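Choline kinase (Streptococcus pneumoniae, PDB 4R78) probably phosphorylates choline at the expense of ATP, as a choline kinase with a protein kinase-like fold, and is captured here with AMP bound. Local coordinates at residues Ser121-Phe126 against Ser238-Thr243; Ala148-Ile153 against Lys264-Thr269; Leu159-Ile164 against Lys278-Glu283; Ala167-Val172 against Asn291-Ala296. All blocks are in the same frame, centred on the assembly; numbering follows the deposited sequence.

Interaction 1: Ser121-Phe126 against Ser238-Thr243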
loop_
_atom_site.group_PDB
_atom_site.type_symbol
_atom_site.label_atom_id
_atom_site.label_comp_id
_atom_site.label_asym_id
_atom_site.label_seq_id
_atom_site.Cartn_x
_atom_site.Cartn_y
_atom_site.Cartn_z
ATOM N N SER A 121 9.372 -2.079 15.531
ATOM C CA SER A 121 8.211 -1.949 16.406
ATOM C C SER A 121 7.062 -2.871 16.000
ATOM O O SER A 121 6.316 -3.333 16.857
ATOM C CB SER A 121 7.747 -0.494 16.529
ATOM O OG SER A 121 7.456 0.073 15.269
ATOM N N ILE A 122 6.935 -3.153 14.702
ATOM C CA ILE A 122 5.898 -4.066 14.221
ATOM C C ILE A 122 6.098 -5.478 14.788
ATOM O O ILE A 122 5.132 -6.187 15.082
ATOM C CB ILE A 122 5.806 -4.067 12.663
ATOM C CG1 ILE A 122 4.409 -4.486 12.203
ATOM C CG2 ILE A 122 6.884 -4.932 12.034
ATOM C CD1 ILE A 122 4.067 -4.040 10.792
ATOM N N LYS A 123 7.359 -5.857 14.983
ATOM C CA LYS A 123 7.707 -7.188 15.475
ATOM C C LYS A 123 7.366 -7.413 16.952
ATOM O O LYS A 123 7.343 -8.552 17.417
ATOM C CB LYS A 123 9.180 -7.491 15.182
ATOM C CG LYS A 123 9.441 -7.756 13.706
ATOM C CD LYS A 123 10.892 -7.531 13.323
ATOM C CE LYS A 123 11.043 -7.531 11.812
ATOM N NZ LYS A 123 12.472 -7.598 11.397
ATOM N N THR A 124 7.089 -6.331 17.677
ATOM C CA THR A 124 6.652 -6.430 19.069
ATOM C C THR A 124 5.130 -6.502 19.211
ATOM O O THR A 124 4.622 -6.652 20.325
ATOM C CB THR A 124 7.175 -5.250 19.932
ATOM O OG1 THR A 124 6.573 -4.020 19.502
ATOM C CG2 THR A 124 8.696 -5.140 19.847
ATOM N N LYS A 125 4.408 -6.406 18.094
ATOM C CA LYS A 125 2.953 -6.219 18.144
ATOM C C LYS A 125 2.140 -7.232 17.338
ATOM O O LYS A 125 1.050 -6.912 16.845
ATOM C CB LYS A 125 2.597 -4.794 17.723
ATOM C CG LYS A 125 3.092 -3.738 18.701
ATOM C CD LYS A 125 2.983 -2.351 18.109
ATOM C CE LYS A 125 3.703 -1.319 18.973
ATOM N NZ LYS A 125 3.038 -1.086 20.290
ATOM N N PHE A 126 2.655 -8.454 17.233
ATOM C CA PHE A 126 1.946 -9.545 16.553
ATOM C C PHE A 126 0.597 -9.820 17.212
ATOM O O PHE A 126 -0.362 -10.193 16.534
ATOM C CB PHE A 126 2.785 -10.829 16.565
ATOM C CG PHE A 126 3.937 -10.835 15.586
ATOM C CD1 PHE A 126 4.346 -9.672 14.933
ATOM C CD2 PHE A 126 4.643 -12.015 15.350
ATOM C CE1 PHE A 126 5.420 -9.692 14.043
ATOM C CE2 PHE A 126 5.719 -12.042 14.467
ATOM C CZ PHE A 126 6.106 -10.880 13.814
ATOM N N SER A 238 12.819 -15.927 9.382
ATOM C CA SER A 238 12.027 -17.159 9.337
ATOM C C SER A 238 11.251 -17.377 10.639
ATOM O O SER A 238 10.100 -17.809 10.605
ATOM C CB SER A 238 12.903 -18.371 9.012
ATOM O OG SER A 238 13.889 -18.584 10.003
ATOM N N GLN A 239 11.870 -17.055 11.775
ATOM C CA GLN A 239 11.221 -17.205 13.084
ATOM C C GLN A 239 10.007 -16.286 13.204
ATOM O O GLN A 239 8.965 -16.685 13.726
ATOM C CB GLN A 239 12.199 -16.921 14.232
ATOM C CG GLN A 239 13.333 -17.928 14.386
ATOM C CD GLN A 239 14.502 -17.670 13.449
ATOM O OE1 GLN A 239 14.575 -16.633 12.782
ATOM N NE2 GLN A 239 15.427 -18.621 13.395
ATOM N N GLU A 240 10.152 -15.055 12.722
ATOM C CA GLU A 240 9.064 -14.082 12.761
ATOM C C GLU A 240 7.926 -14.457 11.816
ATOM O O GLU A 240 6.761 -14.308 12.176
ATOM C CB GLU A 240 9.592 -12.679 12.475
ATOM C CG GLU A 240 10.374 -12.116 13.656
ATOM C CD GLU A 240 11.418 -11.083 13.274
ATOM O OE1 GLU A 240 11.573 -10.749 12.077
ATOM O OE2 GLU A 240 12.098 -10.601 14.196
ATOM N N GLU A 241 8.266 -14.957 10.628
ATOM C CA GLU A 241 7.248 -15.461 9.702
ATOM C C GLU A 241 6.448 -16.612 10.308
ATOM O O GLU A 241 5.220 -16.584 10.302
ATOM C CB GLU A 241 7.859 -15.879 8.363
ATOM C CG GLU A 241 8.397 -14.706 7.557
ATOM C CD GLU A 241 8.731 -15.052 6.119
ATOM O OE1 GLU A 241 8.650 -16.238 5.734
ATOM O OE2 GLU A 241 9.075 -14.122 5.368
ATOM N N GLU A 242 7.146 -17.606 10.852
ATOM C CA GLU A 242 6.487 -18.772 11.444
ATOM C C GLU A 242 5.604 -18.404 12.633
ATOM O O GLU A 242 4.475 -18.893 12.753
ATOM C CB GLU A 242 7.517 -19.839 11.829
ATOM C CG GLU A 242 8.155 -20.522 10.628
ATOM C CD GLU A 242 7.125 -21.078 9.653
ATOM O OE1 GLU A 242 6.469 -22.088 9.990
ATOM O OE2 GLU A 242 6.976 -20.502 8.551
ATOM N N THR A 243 6.110 -17.525 13.496
ATOM C CA THR A 243 5.359 -17.076 14.662
ATOM C C THR A 243 4.126 -16.284 14.232
ATOM O O THR A 243 3.035 -16.514 14.747
ATOM C CB THR A 243 6.248 -16.257 15.632
ATOM O OG1 THR A 243 7.348 -17.071 16.060
ATOM C CG2 THR A 243 5.465 -15.800 16.853
#

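Interaction 2: Ala148-Ile153 against Lys264-Thr269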
loop_
_atom_site.group_PDB
_atom_site.type_symbol
_atom_site.label_atom_id
_atom_site.label_comp_id
_atom_site.label_asym_id
_atom_site.label_seq_id
_atom_site.Cartn_x
_atom_site.Cartn_y
_atom_site.Cartn_z
ATOM N N ALA A 148 -4.902 -8.007 -10.228
ATOM C CA ALA A 148 -4.356 -8.896 -11.234
ATOM C C ALA A 148 -2.881 -8.534 -11.382
ATOM O O ALA A 148 -2.538 -7.617 -12.133
ATOM C CB ALA A 148 -5.107 -8.719 -12.547
ATOM N N PRO A 149 -1.999 -9.237 -10.640
ATOM C CA PRO A 149 -0.581 -8.862 -10.545
ATOM C C PRO A 149 0.139 -8.797 -11.893
ATOM O O PRO A 149 0.998 -7.943 -12.095
ATOM C CB PRO A 149 0.019 -9.980 -9.682
ATOM C CG PRO A 149 -1.133 -10.527 -8.909
ATOM C CD PRO A 149 -2.299 -10.441 -9.840
ATOM N N PHE A 150 -0.217 -9.690 -12.810
ATOM C CA PHE A 150 0.443 -9.754 -14.111
ATOM C C PHE A 150 -0.050 -8.654 -15.041
ATOM O O PHE A 150 0.732 -8.081 -15.805
ATOM C CB PHE A 150 0.310 -11.167 -14.695
ATOM C CG PHE A 150 0.850 -12.230 -13.773
ATOM C CD1 PHE A 150 2.213 -12.508 -13.744
ATOM C CD2 PHE A 150 0.006 -12.905 -12.889
ATOM C CE1 PHE A 150 2.730 -13.464 -12.875
ATOM C CE2 PHE A 150 0.515 -13.865 -12.008
ATOM C CZ PHE A 150 1.884 -14.142 -12.002
ATOM N N GLU A 151 -1.333 -8.318 -14.929
ATOM C CA GLU A 151 -1.875 -7.130 -15.585
ATOM C C GLU A 151 -1.249 -5.855 -15.008
ATOM O O GLU A 151 -1.019 -4.885 -15.732
ATOM C CB GLU A 151 -3.394 -7.064 -15.427
ATOM C CG GLU A 151 -4.185 -8.043 -16.286
ATOM C CD GLU A 151 -5.690 -7.919 -16.076
ATOM O OE1 GLU A 151 -6.405 -8.931 -16.242
ATOM O OE2 GLU A 151 -6.160 -6.809 -15.737
ATOM N N GLU A 152 -0.973 -5.864 -13.703
ATOM C CA GLU A 152 -0.363 -4.714 -13.039
ATOM C C GLU A 152 1.025 -4.415 -13.602
ATOM O O GLU A 152 1.360 -3.258 -13.858
ATOM C CB GLU A 152 -0.298 -4.923 -11.524
ATOM C CG GLU A 152 -0.006 -3.652 -10.727
ATOM C CD GLU A 152 -1.254 -2.850 -10.379
ATOM O OE1 GLU A 152 -1.152 -1.962 -9.506
ATOM O OE2 GLU A 152 -2.332 -3.103 -10.956
ATOM N N ILE A 153 1.825 -5.461 -13.799
ATOM C CA ILE A 153 3.119 -5.320 -14.466
ATOM C C ILE A 153 2.961 -4.608 -15.814
ATOM O O ILE A 153 3.685 -3.655 -16.106
ATOM C CB ILE A 153 3.820 -6.693 -14.642
ATOM C CG1 ILE A 153 4.257 -7.239 -13.278
ATOM C CG2 ILE A 153 5.024 -6.584 -15.589
ATOM C CD1 ILE A 153 4.495 -8.742 -13.248
ATOM N N LYS A 264 5.938 -12.514 -2.972
ATOM C CA LYS A 264 7.129 -11.702 -2.686
ATOM C C LYS A 264 7.838 -11.321 -3.991
ATOM O O LYS A 264 8.224 -10.172 -4.174
ATOM C CB LYS A 264 8.099 -12.443 -1.754
ATOM C CG LYS A 264 7.669 -12.509 -0.291
ATOM C CD LYS A 264 8.725 -13.242 0.521
ATOM C CE LYS A 264 8.389 -13.281 2.001
ATOM N NZ LYS A 264 9.310 -14.211 2.721
ATOM N N ILE A 265 7.992 -12.287 -4.897
ATOM C CA ILE A 265 8.633 -12.035 -6.190
ATOM C C ILE A 265 7.817 -11.056 -7.034
ATOM O O ILE A 265 8.370 -10.138 -7.646
ATOM C CB ILE A 265 8.873 -13.351 -6.977
ATOM C CG1 ILE A 265 9.877 -14.241 -6.237
ATOM C CG2 ILE A 265 9.379 -13.060 -8.395
ATOM C CD1 ILE A 265 9.833 -15.698 -6.663
ATOM N N LEU A 266 6.499 -11.245 -7.044
ATOM C CA LEU A 266 5.624 -10.377 -7.820
ATOM C C LEU A 266 5.648 -8.952 -7.285
ATOM O O LEU A 266 5.643 -8.001 -8.059
ATOM C CB LEU A 266 4.194 -10.922 -7.851
ATOM C CG LEU A 266 3.961 -12.235 -8.605
ATOM C CD1 LEU A 266 2.498 -12.602 -8.581
ATOM C CD2 LEU A 266 4.441 -12.133 -10.035
ATOM N N GLN A 267 5.700 -8.813 -5.964
ATOM C CA GLN A 267 5.768 -7.500 -5.326
ATOM C C GLN A 267 7.065 -6.763 -5.645
ATOM O O GLN A 267 7.038 -5.593 -6.012
ATOM C CB GLN A 267 5.561 -7.622 -3.814
ATOM C CG GLN A 267 4.097 -7.805 -3.461
ATOM C CD GLN A 267 3.845 -8.441 -2.111
ATOM O OE1 GLN A 267 2.800 -9.072 -1.898
ATOM N NE2 GLN A 267 4.776 -8.277 -1.190
ATOM N N ASP A 268 8.198 -7.449 -5.523
ATOM C CA ASP A 268 9.470 -6.825 -5.862
ATOM C C ASP A 268 9.508 -6.373 -7.323
ATOM O O ASP A 268 10.023 -5.292 -7.623
ATOM C CB ASP A 268 10.640 -7.749 -5.534
ATOM C CG ASP A 268 11.072 -7.646 -4.086
ATOM O OD1 ASP A 268 10.823 -6.601 -3.444
ATOM O OD2 ASP A 268 11.682 -8.609 -3.582
ATOM N N THR A 269 8.922 -7.176 -8.211
ATOM C CA THR A 269 8.844 -6.830 -9.627
ATOM C C THR A 269 7.975 -5.589 -9.828
ATOM O O THR A 269 8.422 -4.595 -10.412
ATOM C CB THR A 269 8.307 -8.005 -10.473
ATOM O OG1 THR A 269 9.139 -9.154 -10.267
ATOM C CG2 THR A 269 8.321 -7.646 -11.946
#

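Interaction 3: Leu159-Ile164 against Lys278-Glu283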
loop_
_atom_site.group_PDB
_atom_site.type_symbol
_atom_site.label_atom_id
_atom_site.label_comp_id
_atom_site.label_asym_id
_atom_site.label_seq_id
_atom_site.Cartn_x
_atom_site.Cartn_y
_atom_site.Cartn_z
ATOM N N LEU A 159 3.098 2.742 -18.983
ATOM C CA LEU A 159 3.318 4.105 -18.499
ATOM C C LEU A 159 4.778 4.552 -18.558
ATOM O O LEU A 159 5.057 5.741 -18.733
ATOM C CB LEU A 159 2.764 4.268 -17.079
ATOM C CG LEU A 159 1.235 4.263 -16.984
ATOM C CD1 LEU A 159 0.774 3.860 -15.596
ATOM C CD2 LEU A 159 0.649 5.613 -17.387
ATOM N N ILE A 160 5.699 3.602 -18.404
ATOM C CA ILE A 160 7.134 3.896 -18.436
ATOM C C ILE A 160 7.587 4.244 -19.857
ATOM O O ILE A 160 7.354 3.487 -20.795
ATOM C CB ILE A 160 7.972 2.724 -17.853
ATOM C CG1 ILE A 160 7.701 2.571 -16.350
ATOM C CG2 ILE A 160 9.464 2.931 -18.115
ATOM C CD1 ILE A 160 8.102 1.213 -15.782
ATOM N N GLU A 161 8.232 5.398 -19.998
ATOM C CA GLU A 161 8.686 5.900 -21.294
ATOM C C GLU A 161 10.023 5.289 -21.721
ATOM O O GLU A 161 10.208 4.927 -22.886
ATOM C CB GLU A 161 8.782 7.433 -21.247
ATOM C CG GLU A 161 9.226 8.112 -22.544
ATOM C CD GLU A 161 10.733 8.064 -22.764
ATOM O OE1 GLU A 161 11.496 8.123 -21.775
ATOM O OE2 GLU A 161 11.152 7.969 -23.935
ATOM N N GLU A 162 10.949 5.190 -20.772
ATOM C CA GLU A 162 12.326 4.796 -21.051
ATOM C C GLU A 162 12.462 3.301 -21.325
ATOM O O GLU A 162 11.605 2.504 -20.938
ATOM C CB GLU A 162 13.234 5.201 -19.881
ATOM C CG GLU A 162 13.105 4.317 -18.633
ATOM C CD GLU A 162 13.707 4.952 -17.397
ATOM O OE1 GLU A 162 13.106 5.909 -16.870
ATOM O OE2 GLU A 162 14.770 4.488 -16.940
ATOM N N GLN A 163 13.545 2.927 -22.001
ATOM C CA GLN A 163 13.937 1.524 -22.071
ATOM C C GLN A 163 14.113 1.035 -20.633
ATOM O O GLN A 163 14.739 1.715 -19.818
ATOM C CB GLN A 163 15.242 1.368 -22.849
ATOM C CG GLN A 163 15.566 -0.074 -23.242
ATOM C CD GLN A 163 17.039 -0.296 -23.562
ATOM O OE1 GLN A 163 17.789 0.647 -23.821
ATOM N NE2 GLN A 163 17.456 -1.557 -23.539
ATOM N N ILE A 164 13.541 -0.125 -20.316
ATOM C CA ILE A 164 13.586 -0.641 -18.944
ATOM C C ILE A 164 15.035 -0.641 -18.435
ATOM O O ILE A 164 15.913 -1.239 -19.069
ATOM C CB ILE A 164 12.926 -2.047 -18.826
ATOM C CG1 ILE A 164 11.420 -1.977 -19.140
ATOM C CG2 ILE A 164 13.165 -2.659 -17.443
ATOM C CD1 ILE A 164 10.596 -1.086 -18.199
ATOM N N LYS A 278 7.726 6.545 -11.046
ATOM C CA LYS A 278 7.787 7.675 -10.121
ATOM C C LYS A 278 8.996 8.565 -10.382
ATOM O O LYS A 278 8.910 9.797 -10.277
ATOM C CB LYS A 278 7.764 7.196 -8.666
ATOM C CG LYS A 278 6.390 6.731 -8.186
ATOM C CD LYS A 278 5.452 7.921 -7.995
ATOM C CE LYS A 278 4.170 7.538 -7.285
ATOM N NZ LYS A 278 3.309 8.746 -7.110
ATOM N N GLU A 279 10.123 7.951 -10.735
ATOM C CA GLU A 279 11.325 8.726 -11.021
ATOM C C GLU A 279 11.208 9.504 -12.330
ATOM O O GLU A 279 11.740 10.609 -12.439
ATOM C CB GLU A 279 12.576 7.847 -10.977
ATOM C CG GLU A 279 12.887 7.339 -9.570
ATOM C CD GLU A 279 14.244 6.680 -9.458
ATOM O OE1 GLU A 279 14.671 6.012 -10.422
ATOM O OE2 GLU A 279 14.893 6.825 -8.401
ATOM N N GLU A 280 10.491 8.947 -13.307
ATOM C CA GLU A 280 10.226 9.661 -14.564
ATOM C C GLU A 280 9.422 10.941 -14.340
ATOM O O GLU A 280 9.502 11.878 -15.136
ATOM C CB GLU A 280 9.528 8.751 -15.579
ATOM C CG GLU A 280 10.441 7.676 -16.126
ATOM C CD GLU A 280 9.919 6.977 -17.373
ATOM O OE1 GLU A 280 8.739 7.143 -17.744
ATOM O OE2 GLU A 280 10.719 6.243 -17.985
ATOM N N GLN A 281 8.658 10.977 -13.251
ATOM C CA GLN A 281 7.883 12.165 -12.890
ATOM C C GLN A 281 8.671 13.150 -12.023
ATOM O O GLN A 281 8.137 14.186 -11.618
ATOM C CB GLN A 281 6.568 11.769 -12.220
ATOM C CG GLN A 281 5.666 10.929 -13.110
ATOM C CD GLN A 281 4.549 10.281 -12.341
ATOM O OE1 GLN A 281 4.597 9.086 -12.045
ATOM N NE2 GLN A 281 3.534 11.063 -12.000
ATOM N N GLY A 282 9.934 12.829 -11.742
ATOM C CA GLY A 282 10.836 13.777 -11.094
ATOM C C GLY A 282 11.327 13.444 -9.699
ATOM O O GLY A 282 12.148 14.179 -9.149
ATOM N N GLU A 283 10.827 12.359 -9.110
ATOM C CA GLU A 283 11.314 11.931 -7.797
ATOM C C GLU A 283 12.621 11.148 -7.915
ATOM O O GLU A 283 12.987 10.692 -9.001
ATOM C CB GLU A 283 10.249 11.137 -7.034
ATOM C CG GLU A 283 9.113 12.003 -6.507
ATOM C CD GLU A 283 8.058 11.208 -5.770
ATOM O OE1 GLU A 283 7.278 10.484 -6.429
ATOM O OE2 GLU A 283 7.998 11.304 -4.527
#

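Interaction 4: Ala167-Val172 against Asn291-Ala296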
loop_
_atom_site.group_PDB
_atom_site.type_symbol
_atom_site.label_atom_id
_atom_site.label_comp_id
_atom_site.label_asym_id
_atom_site.label_seq_id
_atom_site.Cartn_x
_atom_site.Cartn_y
_atom_site.Cartn_z
ATOM N N ALA A 167 18.589 -4.789 -15.370
ATOM C CA ALA A 167 19.414 -5.743 -16.109
ATOM C C ALA A 167 18.691 -7.050 -16.430
ATOM O O ALA A 167 17.957 -7.590 -15.596
ATOM C CB ALA A 167 20.680 -6.032 -15.330
ATOM N N ASN A 168 18.917 -7.552 -17.643
ATOM C CA ASN A 168 18.423 -8.868 -18.055
ATOM C C ASN A 168 16.899 -8.964 -17.991
ATOM O O ASN A 168 16.346 -10.002 -17.618
ATOM C CB ASN A 168 19.081 -9.962 -17.196
ATOM C CG ASN A 168 18.995 -11.336 -17.824
ATOM O OD1 ASN A 168 19.029 -11.478 -19.047
ATOM N ND2 ASN A 168 18.896 -12.364 -16.984
ATOM N N TYR A 169 16.225 -7.884 -18.381
ATOM C CA TYR A 169 14.780 -7.779 -18.156
ATOM C C TYR A 169 13.921 -8.851 -18.837
ATOM O O TYR A 169 13.001 -9.379 -18.221
ATOM C CB TYR A 169 14.257 -6.370 -18.469
ATOM C CG TYR A 169 12.819 -6.161 -18.025
ATOM C CD1 TYR A 169 12.474 -6.201 -16.674
ATOM C CD2 TYR A 169 11.805 -5.946 -18.958
ATOM C CE1 TYR A 169 11.156 -6.016 -16.260
ATOM C CE2 TYR A 169 10.480 -5.759 -18.553
ATOM C CZ TYR A 169 10.168 -5.800 -17.202
ATOM O OH TYR A 169 8.867 -5.620 -16.783
ATOM N N GLU A 170 14.202 -9.171 -20.094
ATOM C CA GLU A 170 13.383 -10.168 -20.786
ATOM C C GLU A 170 13.380 -11.530 -20.084
ATOM O O GLU A 170 12.316 -12.108 -19.855
ATOM C CB GLU A 170 13.772 -10.283 -22.262
ATOM C CG GLU A 170 13.263 -9.134 -23.115
ATOM C CD GLU A 170 11.752 -8.957 -23.036
ATOM O OE1 GLU A 170 11.307 -7.838 -22.711
ATOM O OE2 GLU A 170 11.015 -9.935 -23.288
ATOM N N SER A 171 14.558 -12.025 -19.710
ATOM C CA SER A 171 14.650 -13.286 -18.971
ATOM C C SER A 171 13.960 -13.233 -17.604
ATOM O O SER A 171 13.303 -14.189 -17.197
ATOM C CB SER A 171 16.105 -13.722 -18.810
ATOM O OG SER A 171 16.648 -14.137 -20.054
ATOM N N VAL A 172 14.113 -12.119 -16.895
ATOM C CA VAL A 172 13.461 -11.963 -15.595
ATOM C C VAL A 172 11.938 -11.892 -15.761
ATOM O O VAL A 172 11.198 -12.596 -15.071
ATOM C CB VAL A 172 14.022 -10.739 -14.823
ATOM C CG1 VAL A 172 13.220 -10.473 -13.554
ATOM C CG2 VAL A 172 15.495 -10.967 -14.472
ATOM N N ASN A 291 17.425 -2.368 -6.119
ATOM C CA ASN A 291 17.556 -3.367 -5.065
ATOM C C ASN A 291 16.350 -4.292 -4.937
ATOM O O ASN A 291 16.505 -5.492 -4.699
ATOM C CB ASN A 291 17.885 -2.694 -3.728
ATOM C CG ASN A 291 19.256 -2.032 -3.730
ATOM O OD1 ASN A 291 20.123 -2.362 -4.544
ATOM N ND2 ASN A 291 19.459 -1.092 -2.811
ATOM N N ARG A 292 15.147 -3.743 -5.100
ATOM C CA ARG A 292 13.955 -4.588 -5.095
ATOM C C ARG A 292 13.978 -5.551 -6.278
ATOM O O ARG A 292 13.664 -6.730 -6.132
ATOM C CB ARG A 292 12.671 -3.757 -5.091
ATOM C CG ARG A 292 12.418 -3.028 -3.778
ATOM C CD ARG A 292 10.957 -2.698 -3.571
ATOM N NE ARG A 292 10.199 -3.909 -3.257
ATOM C CZ ARG A 292 9.078 -3.946 -2.541
ATOM N NH1 ARG A 292 8.490 -5.112 -2.315
ATOM N NH2 ARG A 292 8.540 -2.835 -2.052
ATOM N N TYR A 293 14.371 -5.047 -7.444
ATOM C CA TYR A 293 14.473 -5.873 -8.638
ATOM C C TYR A 293 15.461 -7.024 -8.449
ATOM O O TYR A 293 15.160 -8.165 -8.794
ATOM C CB TYR A 293 14.863 -5.004 -9.829
ATOM C CG TYR A 293 14.961 -5.734 -11.146
ATOM C CD1 TYR A 293 13.830 -5.938 -11.935
ATOM C CD2 TYR A 293 16.193 -6.190 -11.620
ATOM C CE1 TYR A 293 13.915 -6.601 -13.157
ATOM C CE2 TYR A 293 16.294 -6.845 -12.840
ATOM C CZ TYR A 293 15.153 -7.045 -13.603
ATOM O OH TYR A 293 15.241 -7.680 -14.816
ATOM N N GLN A 294 16.629 -6.722 -7.886
ATOM C CA GLN A 294 17.631 -7.748 -7.595
ATOM C C GLN A 294 17.092 -8.801 -6.618
ATOM O O GLN A 294 17.416 -9.988 -6.731
ATOM C CB GLN A 294 18.932 -7.109 -7.087
ATOM C CG GLN A 294 20.049 -8.102 -6.707
ATOM C CD GLN A 294 20.310 -9.178 -7.766
ATOM O OE1 GLN A 294 20.254 -8.920 -8.971
ATOM N NE2 GLN A 294 20.592 -10.389 -7.312
ATOM N N ARG A 295 16.259 -8.375 -5.675
ATOM C CA ARG A 295 15.638 -9.306 -4.741
ATOM C C ARG A 295 14.619 -10.221 -5.435
ATOM O O ARG A 295 14.453 -11.377 -5.036
ATOM C CB ARG A 295 15.023 -8.565 -3.550
ATOM C CG ARG A 295 14.688 -9.458 -2.355
ATOM C CD ARG A 295 14.381 -8.636 -1.109
ATOM N NE ARG A 295 13.271 -7.707 -1.328
ATOM C CZ ARG A 295 12.921 -6.724 -0.501
ATOM N NH1 ARG A 295 13.585 -6.517 0.629
ATOM N NH2 ARG A 295 11.894 -5.942 -0.809
ATOM N N ALA A 296 13.950 -9.708 -6.472
ATOM C CA ALA A 296 13.096 -10.543 -7.325
ATOM C C ALA A 296 13.947 -11.607 -8.025
ATOM O O ALA A 296 13.570 -12.779 -8.089
ATOM C CB ALA A 296 12.343 -9.690 -8.343
#

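Interaction 1: Ser121-Phe126 against Ser238-Thr243
Glu240, Phe126 and Lys123 carry this contact between the turn that follows helix 119-122 and the first turns of helix 238-248. The side chains of Lys123 and Glu240 cross at about a right angle, both extended beyond CG, and the lysine runs its CD and CE along the carboxylate oxygens: Lys123 CD lies 3.4 Å from Glu240 OE2, while Lys123 NZ makes a salt bridge of 3.3 Å to Glu240 OE1. That ion pair is long, and its two ends are shared. Glu240 OE1 also accepts a hydrogen bond from the backbone N of Thr237, which ties the carboxylate to the start of its own helix, and Lys123 NZ bonds weakly to the carbonyls of Ser234 and Glu235.

Next to the ion pair, the buried ring of Phe126 reaches the helix backbone, with CE2 3.4 Å from Glu240 O. Its CZ approaches Glu240 CB at 4.1 Å, and Thr243 CG2 stands at the ring edge, 4.2 Å from CD2. Phe244 adds an edge-to-face ring contact. The type I beta turn Ile122-Lys125, linking helix 119-122 to helix 126-137, thus packs against the first turns of helix 238-248 in the helical part of the protein kinase-like fold.

Interaction 2: Ala148-Ile153 against Lys264-Thr269
Leu266 holds CG beside its backbone N (chi1 -67°) and CD1 and CD2 out toward helix 149-159, where they meet Pro149 and Phe150. On the other side, Phe150 takes a similar first torsion (chi1 -56°), which swings its ring toward the leucine although its CB does not head there directly. The leucine fork divides its work: CD1 lies 3.8 Å from Pro149 CB, and CD2 lies 3.6 Å from Phe150 CE1. The side chains of Leu266 and Phe150 cross at about a right angle, and both methyls also approach the end of the ring at CZ.

One turn further on, Ile153 CD1 faces Thr269 CG2 at a looser 4.2 Å. The threonine can offer its methyl because OG1 is turned back to its own helix, donating to Ile265 O over 2.9 Å; the same carbonyl takes Thr269 N from the opposite face of its plane.

The two short helical segments run nearly parallel, 19° apart with axes 10.4 Å from each other. Helices 169-177 and 179-186 close round this apolar seam, Val176 touching Ile153, Leu266 and Thr269, and Leu183 touching Phe150 and Leu266, while helix 288-303 packs on Thr269 through Ala296.

Interaction 3: Leu159-Ile164 against Lys278-Glu283
The loop that leaves helix 149-159 is pinned to the C-terminal end of helix 257-280 by a carboxylate clasping two successive backbone N-H groups. Glu280 supplies that carboxylate. Its OE1 accepts a nearly straight hydrogen bond from Glu161 N (2.9 Å, 174°) through the syn lone pair, and its OE2 accepts one from Glu162 N at 3.0 Å, also met on the syn side but slightly out of the carboxylate plane. The two bonds together restrict rotation of the acid group, and the extended chain of Glu280 carries it to the loop.

A second acid lies against the first. Glu162 places CG between its backbone N and carbonyl carbon (chi1 75°), and from there the extended chain lays its carboxylate beside that of Glu280, the two planes only 16° apart. Glu162 OE1 and Glu280 OE2 come within 2.7 Å, a separation that suggests that one of the two acids is probably protonated, perhaps with a raised pKa. The methyl CG2 of Ile160 lies 3.5 Å from Glu280 OE2.

Helix 257-280 ends in a Schellman motif, with Gly282 at positive phi. Ile160 also rests on Leu273 and Val276 of that helix, and Leu159 on Tyr277, while beyond the Schellman turn Glu283 OE2 is hydrogen-bonded to the backbone N of Asn50 in the loop ahead of strand 52-57.

Interaction 4: Ala167-Val172 against Asn291-Ala296
This is a partly buried, tyrosine-centred contact between the start of helix 169-177 and helix 288-303, the last helix of the chain. Tyr293 holds CG anti to its backbone N (chi1 -178°), sending the ring out from its helix toward the residues that begin the other. Its hydroxyl donates a hydrogen bond of 2.8 Å to Ala167 O, reaching it from above the carbonyl plane rather than along a lone pair, and Ala167 O itself lies near the plane of the Tyr293 ring, at its edge.

Around this bond the hydroxyl is closely packed. Val172 comes from the opposite direction and brings CB to 3.3 Å from Tyr293 OH, while its CG1 lies 3.9 Å from Tyr293 CZ. Ala167 lies just ahead of Asn168, the N-cap residue of helix 169-177, and the tyrosine therefore holds the backbone that leads into the helix and touches side chains of its first turn, anchoring a helix start in the helical part of this protein kinase-like fold.

Tyr169 crosses Tyr293 obliquely. Its ring presents an edge, with CD1 3.8 Å from Tyr293 CE1, and its own hydroxyl is bonded to Glu157 OE2 of helix 149-159. Tyr166 stacks on the Tyr293 ring, Ser272 of helix 257-280 also touches Tyr293, and Val172 reaches Val297 and Leu300 further along helix 288-303.

Interaction 2 is the buried one and is wholly apolar across its two helices; interaction 3, at the surface, relies on a carboxylate gripping backbone N-H groups. Interactions 1 and 4 are partly buried and combine polar and apolar contacts, an ion pair beside a phenylalanine in one, a tyrosine hydroxyl bond among apolar groups in the other. Helix 257-280 serves both interactions 2 and 3, whose centres are about 18 Å apart. Salt bridges from Asp268 to Arg292 and Arg295 join interaction 2 to interaction 4, and one from Glu241 to Lys264 joins it to interaction 1. Ile164 packs on Tyr169 between interactions 3 and 4, while interactions 1 and 3 lie on opposite sides of the chain's centre.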